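Local coordinates for putative hydroxymethylglutaryl-CoA synthase (Streptococcus mutans, PDB 3SQZ), which probably catalyses the condensation of acetyl-CoA with acetoacetyl-CoA to hydroxymethylglutaryl-CoA, as its family of thiolase-fold synthases does, and binds coenzyme A, at residues L88-L97 and G188-V196; A263-P271 and G309-L320. All coordinates share one frame; numbering follows the deposited sequence.

Contact 1 of 2, residues L88-L97 and G188-V196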
# COMPACT_ATOMS: atom_id res chain seq x y z
N LEU A 88 -9.04 7.68 -3.30
CA LEU A 88 -7.62 7.61 -2.97
C LEU A 88 -6.83 7.06 -4.16
O LEU A 88 -5.75 7.57 -4.48
CB LEU A 88 -7.39 6.76 -1.71
CG LEU A 88 -7.92 7.37 -0.41
CD1 LEU A 88 -7.84 6.34 0.70
CD2 LEU A 88 -7.18 8.65 -0.03
N ALA A 89 -7.36 6.02 -4.81
CA ALA A 89 -6.69 5.43 -5.96
C ALA A 89 -6.54 6.45 -7.09
O ALA A 89 -5.46 6.63 -7.65
CB ALA A 89 -7.43 4.19 -6.44
N ALA A 90 -7.63 7.17 -7.39
CA ALA A 90 -7.58 8.17 -8.45
C ALA A 90 -6.61 9.29 -8.09
O ALA A 90 -5.88 9.78 -8.95
CB ALA A 90 -8.97 8.72 -8.73
N GLY A 91 -6.61 9.71 -6.82
CA GLY A 91 -5.67 10.73 -6.37
C GLY A 91 -4.23 10.30 -6.56
O GLY A 91 -3.39 11.08 -7.02
N SER A 92 -3.92 9.05 -6.22
CA SER A 92 -2.54 8.59 -6.32
C SER A 92 -2.08 8.55 -7.78
O SER A 92 -0.94 8.87 -8.08
CB SER A 92 -2.34 7.24 -5.60
OG SER A 92 -3.03 6.17 -6.23
N ALA A 93 -2.98 8.19 -8.68
CA ALA A 93 -2.64 8.19 -10.10
C ALA A 93 -2.51 9.61 -10.64
O ALA A 93 -1.67 9.91 -11.48
CB ALA A 93 -3.69 7.42 -10.88
N ASN A 94 -3.37 10.51 -10.15
CA ASN A 94 -3.34 11.89 -10.59
C ASN A 94 -1.99 12.55 -10.27
O ASN A 94 -1.57 13.48 -10.96
CB ASN A 94 -4.48 12.65 -9.92
CG ASN A 94 -4.64 14.05 -10.44
OD1 ASN A 94 -4.90 14.27 -11.62
ND2 ASN A 94 -4.51 15.01 -9.55
N GLU A 95 -1.31 12.04 -9.24
CA GLU A 95 0.01 12.52 -8.86
C GLU A 95 1.05 12.32 -9.96
O GLU A 95 2.02 13.07 -10.03
CB GLU A 95 0.49 11.80 -7.59
CG GLU A 95 -0.24 12.14 -6.30
CD GLU A 95 0.28 13.42 -5.65
OE1 GLU A 95 1.50 13.52 -5.40
OE2 GLU A 95 -0.54 14.31 -5.37
N ILE A 96 0.88 11.29 -10.79
CA ILE A 96 1.95 10.88 -11.70
C ILE A 96 1.62 10.82 -13.19
O ILE A 96 2.52 10.84 -14.01
CB ILE A 96 2.55 9.50 -11.29
CG1 ILE A 96 1.45 8.44 -11.18
CG2 ILE A 96 3.31 9.64 -9.98
CD1 ILE A 96 1.98 7.00 -11.16
N LEU A 97 0.34 10.75 -13.57
CA LEU A 97 0.03 10.50 -14.98
C LEU A 97 0.09 11.74 -15.85
O LEU A 97 -0.42 12.80 -15.49
CB LEU A 97 -1.35 9.87 -15.15
CG LEU A 97 -1.52 8.48 -14.53
CD1 LEU A 97 -2.88 7.91 -14.93
CD2 LEU A 97 -0.39 7.53 -14.90
N GLY A 188 -5.42 2.86 9.19
CA GLY A 188 -4.74 3.74 8.25
C GLY A 188 -5.50 3.85 6.95
O GLY A 188 -6.56 3.24 6.78
N ALA A 189 -4.96 4.63 6.02
CA ALA A 189 -5.63 4.84 4.74
C ALA A 189 -4.63 5.37 3.73
O ALA A 189 -3.81 6.23 4.06
CB ALA A 189 -6.77 5.83 4.89
N GLY A 190 -4.69 4.88 2.49
CA GLY A 190 -3.84 5.43 1.46
C GLY A 190 -3.85 4.58 0.21
O GLY A 190 -4.36 3.46 0.19
N SER A 191 -3.26 5.14 -0.84
CA SER A 191 -3.14 4.44 -2.12
C SER A 191 -1.81 4.74 -2.76
O SER A 191 -1.37 5.89 -2.82
CB SER A 191 -4.24 4.87 -3.09
OG SER A 191 -4.06 4.26 -4.36
N ILE A 192 -1.18 3.68 -3.27
CA ILE A 192 -0.01 3.76 -4.12
C ILE A 192 -0.44 3.53 -5.57
O ILE A 192 -1.23 2.62 -5.85
CB ILE A 192 1.02 2.67 -3.73
CG1 ILE A 192 1.70 3.04 -2.41
CG2 ILE A 192 2.02 2.43 -4.85
CD1 ILE A 192 2.79 4.08 -2.52
N ALA A 193 0.05 4.37 -6.47
CA ALA A 193 -0.12 4.15 -7.91
C ALA A 193 1.25 3.85 -8.51
O ALA A 193 2.22 4.54 -8.19
CB ALA A 193 -0.71 5.39 -8.57
N MET A 194 1.33 2.84 -9.36
CA MET A 194 2.57 2.50 -10.06
C MET A 194 2.30 2.44 -11.55
O MET A 194 1.37 1.75 -11.98
CB MET A 194 3.14 1.18 -9.54
CG MET A 194 3.63 1.29 -8.12
SD MET A 194 4.15 -0.25 -7.34
CE MET A 194 2.56 -1.04 -7.09
N LEU A 195 3.08 3.17 -12.32
CA LEU A 195 3.01 3.10 -13.77
C LEU A 195 4.09 2.16 -14.24
O LEU A 195 5.28 2.37 -13.96
CB LEU A 195 3.22 4.49 -14.37
CG LEU A 195 3.08 4.53 -15.89
CD1 LEU A 195 1.63 4.30 -16.31
CD2 LEU A 195 3.60 5.85 -16.42
N VAL A 196 3.68 1.12 -14.96
CA VAL A 196 4.60 0.10 -15.45
C VAL A 196 4.76 0.24 -16.96
O VAL A 196 3.77 0.37 -17.67
CB VAL A 196 4.08 -1.31 -15.09
CG1 VAL A 196 4.97 -2.40 -15.69
CG2 VAL A 196 3.96 -1.45 -13.58

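Contact 2 of 2, residues A263-P271 and G309-L320. With COA (coenzyme A), chain D.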
# COMPACT_ATOMS: atom_id res chain seq x y z
N ALA A 263 18.95 -3.46 -0.13
CA ALA A 263 17.82 -3.18 0.75
C ALA A 263 16.81 -4.31 0.64
O ALA A 263 16.68 -4.95 -0.42
CB ALA A 263 17.17 -1.86 0.39
N PHE A 264 16.08 -4.53 1.73
CA PHE A 264 14.97 -5.48 1.76
C PHE A 264 13.73 -4.72 2.22
O PHE A 264 13.78 -4.03 3.24
CB PHE A 264 15.29 -6.64 2.71
CG PHE A 264 14.78 -7.99 2.25
CD1 PHE A 264 13.42 -8.21 2.08
CD2 PHE A 264 15.65 -9.04 2.00
CE1 PHE A 264 12.94 -9.45 1.65
CE2 PHE A 264 15.19 -10.29 1.58
CZ PHE A 264 13.82 -10.49 1.40
N CYS A 265 12.64 -4.83 1.47
CA CYS A 265 11.36 -4.19 1.81
C CYS A 265 10.35 -5.24 2.22
O CYS A 265 10.29 -6.32 1.63
CB CYS A 265 10.80 -3.41 0.63
SG CYS A 265 11.78 -1.97 0.18
N PHE A 266 9.54 -4.90 3.22
CA PHE A 266 8.56 -5.81 3.79
C PHE A 266 7.18 -5.21 3.79
O PHE A 266 7.01 -4.00 3.84
CB PHE A 266 8.93 -6.14 5.24
CG PHE A 266 10.30 -6.72 5.38
CD1 PHE A 266 10.49 -8.09 5.37
CD2 PHE A 266 11.41 -5.90 5.47
CE1 PHE A 266 11.76 -8.63 5.47
CE2 PHE A 266 12.68 -6.42 5.56
CZ PHE A 266 12.86 -7.79 5.57
N HIS A 267 6.17 -6.05 3.76
CA HIS A 267 4.81 -5.63 4.00
C HIS A 267 4.75 -4.91 5.36
O HIS A 267 5.43 -5.35 6.30
CB HIS A 267 3.89 -6.85 3.97
CG HIS A 267 2.51 -6.57 4.42
ND1 HIS A 267 1.78 -5.50 3.94
CD2 HIS A 267 1.72 -7.18 5.33
CE1 HIS A 267 0.60 -5.47 4.54
NE2 HIS A 267 0.54 -6.49 5.38
N LEU A 268 3.96 -3.85 5.46
CA LEU A 268 4.02 -2.92 6.60
C LEU A 268 2.66 -2.63 7.26
O LEU A 268 2.16 -1.51 7.22
CB LEU A 268 4.67 -1.60 6.16
CG LEU A 268 6.18 -1.53 6.31
CD1 LEU A 268 6.77 -0.41 5.48
CD2 LEU A 268 6.51 -1.35 7.77
N PRO A 269 2.06 -3.65 7.88
CA PRO A 269 0.82 -3.38 8.62
C PRO A 269 1.10 -2.54 9.87
O PRO A 269 0.24 -1.78 10.30
CB PRO A 269 0.32 -4.78 9.00
CG PRO A 269 1.55 -5.62 9.02
CD PRO A 269 2.48 -5.05 7.98
N PHE A 270 2.29 -2.70 10.43
CA PHE A 270 2.84 -1.81 11.44
C PHE A 270 4.35 -2.05 11.43
O PHE A 270 4.80 -3.15 11.13
CB PHE A 270 2.19 -2.01 12.82
CG PHE A 270 2.25 -3.43 13.35
CD1 PHE A 270 3.16 -3.78 14.34
CD2 PHE A 270 1.37 -4.40 12.89
CE1 PHE A 270 3.20 -5.07 14.85
CE2 PHE A 270 1.41 -5.69 13.38
CZ PHE A 270 2.32 -6.03 14.37
N PRO A 271 5.16 -1.01 11.72
CA PRO A 271 6.59 -1.19 11.48
C PRO A 271 7.28 -2.24 12.36
O PRO A 271 8.24 -2.83 11.90
CB PRO A 271 7.16 0.21 11.72
CG PRO A 271 6.03 1.12 11.38
CD PRO A 271 4.81 0.41 11.91
N GLY A 309 0.22 4.61 9.16
CA GLY A 309 -0.44 3.39 9.60
C GLY A 309 -0.52 2.36 8.50
O GLY A 309 0.23 2.40 7.52
N ASN A 310 -1.43 1.41 8.67
CA ASN A 310 -1.60 0.29 7.76
C ASN A 310 -2.44 0.70 6.56
O ASN A 310 -3.53 1.25 6.72
CB ASN A 310 -2.33 -0.81 8.55
CG ASN A 310 -2.39 -2.14 7.84
OD1 ASN A 310 -1.91 -2.30 6.72
ND2 ASN A 310 -2.96 -3.12 8.52
N ILE A 311 -1.94 0.42 5.35
CA ILE A 311 -2.71 0.66 4.14
C ILE A 311 -2.90 -0.62 3.33
O ILE A 311 -3.12 -0.59 2.12
CB ILE A 311 -2.18 1.85 3.29
CG1 ILE A 311 -0.82 1.54 2.64
CG2 ILE A 311 -2.13 3.12 4.15
CD1 ILE A 311 -0.43 2.56 1.59
N TYR A 312 -2.83 -1.75 4.03
CA TYR A 312 -3.10 -3.06 3.43
C TYR A 312 -2.29 -3.27 2.13
O TYR A 312 -1.05 -3.33 2.19
CB TYR A 312 -4.60 -3.29 3.24
CG TYR A 312 -5.46 -3.44 4.49
CD1 TYR A 312 -4.96 -3.96 5.69
CD2 TYR A 312 -6.82 -3.11 4.44
CE1 TYR A 312 -5.80 -4.12 6.80
CE2 TYR A 312 -7.65 -3.27 5.52
CZ TYR A 312 -7.14 -3.78 6.70
OH TYR A 312 -7.96 -3.95 7.80
N THR A 313 -2.95 -3.39 0.98
CA THR A 313 -2.24 -3.71 -0.26
C THR A 313 -1.09 -2.77 -0.58
O THR A 313 -0.09 -3.18 -1.17
CB THR A 313 -3.18 -3.75 -1.50
OG1 THR A 313 -3.80 -2.47 -1.68
CG2 THR A 313 -4.22 -4.87 -1.38
N GLY A 314 -1.23 -1.50 -0.23
CA GLY A 314 -0.20 -0.55 -0.58
C GLY A 314 0.99 -0.51 0.35
O GLY A 314 1.98 0.15 0.05
N SER A 315 0.95 -1.24 1.47
CA SER A 315 1.94 -1.00 2.51
C SER A 315 3.37 -1.36 2.11
O SER A 315 4.29 -0.59 2.39
CB SER A 315 1.55 -1.71 3.80
OG SER A 315 1.63 -3.11 3.64
N LEU A 316 3.56 -2.48 1.42
CA LEU A 316 4.89 -2.86 0.93
C LEU A 316 5.44 -1.77 0.02
O LEU A 316 6.62 -1.41 0.10
CB LEU A 316 4.79 -4.17 0.16
CG LEU A 316 6.04 -4.63 -0.60
CD1 LEU A 316 7.22 -4.90 0.33
CD2 LEU A 316 5.72 -5.87 -1.43
N PHE A 317 4.59 -1.23 -0.84
CA PHE A 317 5.01 -0.27 -1.85
C PHE A 317 5.20 1.13 -1.29
O PHE A 317 6.05 1.87 -1.76
CB PHE A 317 4.05 -0.34 -3.03
CG PHE A 317 4.00 -1.71 -3.61
CD1 PHE A 317 5.05 -2.15 -4.40
CD2 PHE A 317 2.99 -2.60 -3.26
CE1 PHE A 317 5.07 -3.44 -4.88
CE2 PHE A 317 3.00 -3.90 -3.75
CZ PHE A 317 4.04 -4.32 -4.57
N LEU A 318 4.44 1.47 -0.25
CA LEU A 318 4.70 2.68 0.51
C LEU A 318 6.10 2.59 1.15
O LEU A 318 6.84 3.57 1.17
CB LEU A 318 3.62 2.89 1.57
CG LEU A 318 3.82 4.11 2.48
CD1 LEU A 318 3.83 5.41 1.68
CD2 LEU A 318 2.73 4.14 3.55
N GLY A 319 6.45 1.42 1.67
CA GLY A 319 7.78 1.23 2.22
C GLY A 319 8.87 1.36 1.16
O GLY A 319 9.93 1.93 1.42
N LEU A 320 8.62 0.82 -0.03
CA LEU A 320 9.55 1.01 -1.14
C LEU A 320 9.74 2.51 -1.42
O LEU A 320 10.86 3.00 -1.56
CB LEU A 320 9.04 0.29 -2.39
CG LEU A 320 9.85 0.53 -3.67
CD1 LEU A 320 11.31 0.03 -3.56
CD2 LEU A 320 9.16 -0.09 -4.88
N1A COA D . 6.31 -0.31 26.08
C2A COA D . 6.84 -0.86 24.96
N3A COA D . 6.17 -1.87 24.30
C4A COA D . 4.97 -2.30 24.77
C5A COA D . 4.42 -1.74 25.92
C6A COA D . 5.07 -0.76 26.57
N6A COA D . 4.51 -0.17 27.75
N7A COA D . 3.22 -2.36 26.17
C8A COA D . 3.02 -3.28 25.23
N9A COA D . 4.14 -3.24 24.36
C1B COA D . 4.28 -3.98 23.11
C2B COA D . 4.83 -5.42 22.98
O2B COA D . 5.59 -6.14 23.85
C3B COA D . 4.79 -5.61 21.47
O3B COA D . 5.87 -5.81 20.65
P3B COA D . 6.60 -7.17 20.57
O7A COA D . 5.73 -8.16 19.71
O8A COA D . 7.94 -6.84 19.83
O9A COA D . 6.84 -7.71 21.95
C4B COA D . 3.59 -4.81 21.11
O4B COA D . 3.84 -3.57 21.78
C5B COA D . 2.23 -5.37 20.82
O5B COA D . 1.78 -5.84 22.07
P1A COA D . 0.37 -6.54 22.18
O1A COA D . 0.30 -7.77 21.20
O2A COA D . 0.13 -6.97 23.62
O3A COA D . -0.69 -5.44 21.73
P2A COA D . -2.18 -5.76 21.28
O4A COA D . -2.76 -7.00 22.07
O5A COA D . -3.04 -4.54 21.51
O6A COA D . -2.17 -6.12 19.72
CBP COA D . -1.46 -6.02 17.40
CCP COA D . -1.22 -5.60 18.82
CDP COA D . -1.36 -7.51 17.31
CEP COA D . -0.44 -5.40 16.48
CAP COA D . -2.84 -5.56 17.02
OAP COA D . -2.90 -4.20 16.84
C9P COA D . -3.40 -6.30 15.82
O9P COA D . -3.82 -7.45 15.88
N8P COA D . -3.46 -5.52 14.57
C7P COA D . -3.81 -6.14 13.31
C6P COA D . -2.74 -7.04 12.75
C5P COA D . -3.06 -7.58 11.35
O5P COA D . -3.84 -7.01 10.63
N4P COA D . -2.34 -8.73 10.87
C3P COA D . -2.56 -9.20 9.50
C2P COA D . -1.41 -9.02 8.54
S1P COA D . 0.18 -9.51 9.12
O HOH W 1 8.21 -1.93 2.41
O HOH W 2 1.58 -4.60 1.14
O HOH W 3 2.13 1.07 5.94
O HOH W 4 2.59 0.64 9.22

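Contact 1 of 2, residues L88-L97 and G188-V196
S92 and S191 meet hydroxyl to hydroxyl where the helix running through 88-94 lies on strand 188-196, the short axes 6.9 Å apart and inclined by 44°. S191 OG donates to S92 OG at 2.9 Å, and S92 OG in turn donates to A89 O, one turn back in its own helix, also at 2.9 Å. The first torsion of S92, 67°, places OG between the backbone N and the carbonyl carbon, within reach of that carbonyl. A89 O is thus gripped twice, by A93 N as in any helix and by the hydroxyl, which arrives 24° off the carbonyl plane. This buried relay uses small neighbours on both sides: S191 OG lies beside A89 CA, A193 CB presses on S92 OG at 3.4 Å, and A93 CB faces A193 CB. At the start of the strand L88 CD1 lies against the backbone, 3.9 Å from G190 N. Packing slackens toward the other end, where the chain leaves the helix. CA atoms of L97 and L195 stand 8.1 Å apart, and the contact there is made by branch ends: I96 CD1 touches A193 and L195, while the L97 and L195 side chains cross obliquely, meeting at CD2 and CD1. I96 and L97 are partly exposed, and N94 and E95 turn to the solvent side, E95 OE1 being bonded to Q363. Helix 85-94, laid on one face of the sheet over a strand flanked by 166-175 and 37-45, fits the αβαβα layering of the thiolase fold.

Contact 2 of 2, residues A263-P271 and G309-L320
H267 and S315 each have two conformers, of which one is described. A first torsion of 68° at S315 sets OG between its own backbone N and carbonyl carbon, facing H267 and L268, while H267, with CG anti to its backbone N (chi1 171°), brings its ring back toward S315. L268 N then donates to S315 OG at 3.0 Å, nearly straight at 165°. H267 ND1 lies beside the same oxygen, but the very short separation is doubtful. A water sits 2.9 Å from H267 ND1 and accepts from L316 N, linking the ring to the backbone of L316. P269 CD lies 3.4 Å above one face of the imidazole, toward its rim. N310 packs along P269, its CB 3.3 Å from P269 O, and its OD1 accepts from Y312 N at 2.9 Å, the donor standing well above the amide carbonyl plane: an Asx turn that fixes this side chain. Farther along, L316 CD1 nestles against the strand backbone, 3.5 Å from F266 C, and L268 CD1 lies over G319 CA at 3.8 Å. A second water donates to F266 O and L316 O. F270 offers a ring face to the coenzyme A methyl CEP, 3.5 Å from CZ. H267 NE2 points to the oxidised cysteine, a 3-sulfinoalanine, at position 145. Y312 touches E113, and N310 is predicted to bind hydroxymethylglutaryl-CoA. With H267 and E113 predicted proton donors/acceptors, the arrangement is consistent with the cysteine-histidine-glutamate active site of HMG-CoA synthases.

Overall arrangement
Contact 1 closes before contact 2 opens along the chain, and their centres lie 15 Å apart. Both reach the same run of mixed sheet: strand 188-198 lies inside it, whereas strand 263-266 is outermost within this chain. Helix 85-94 covers the face of strand 188-198 toward which S191 and A193 point, while residues 309-320 pack on its other face. There I311 CG2 touches the backbone of A189 and G190, I192 CG1 meets G314 O, and M194 SD lies 3.6 Å from F317 CD1. The strand thus lies between helix 85-94 and the segment carrying N310; in contact 2, H267 is predicted to be catalytic and F270 touches the bound coenzyme A.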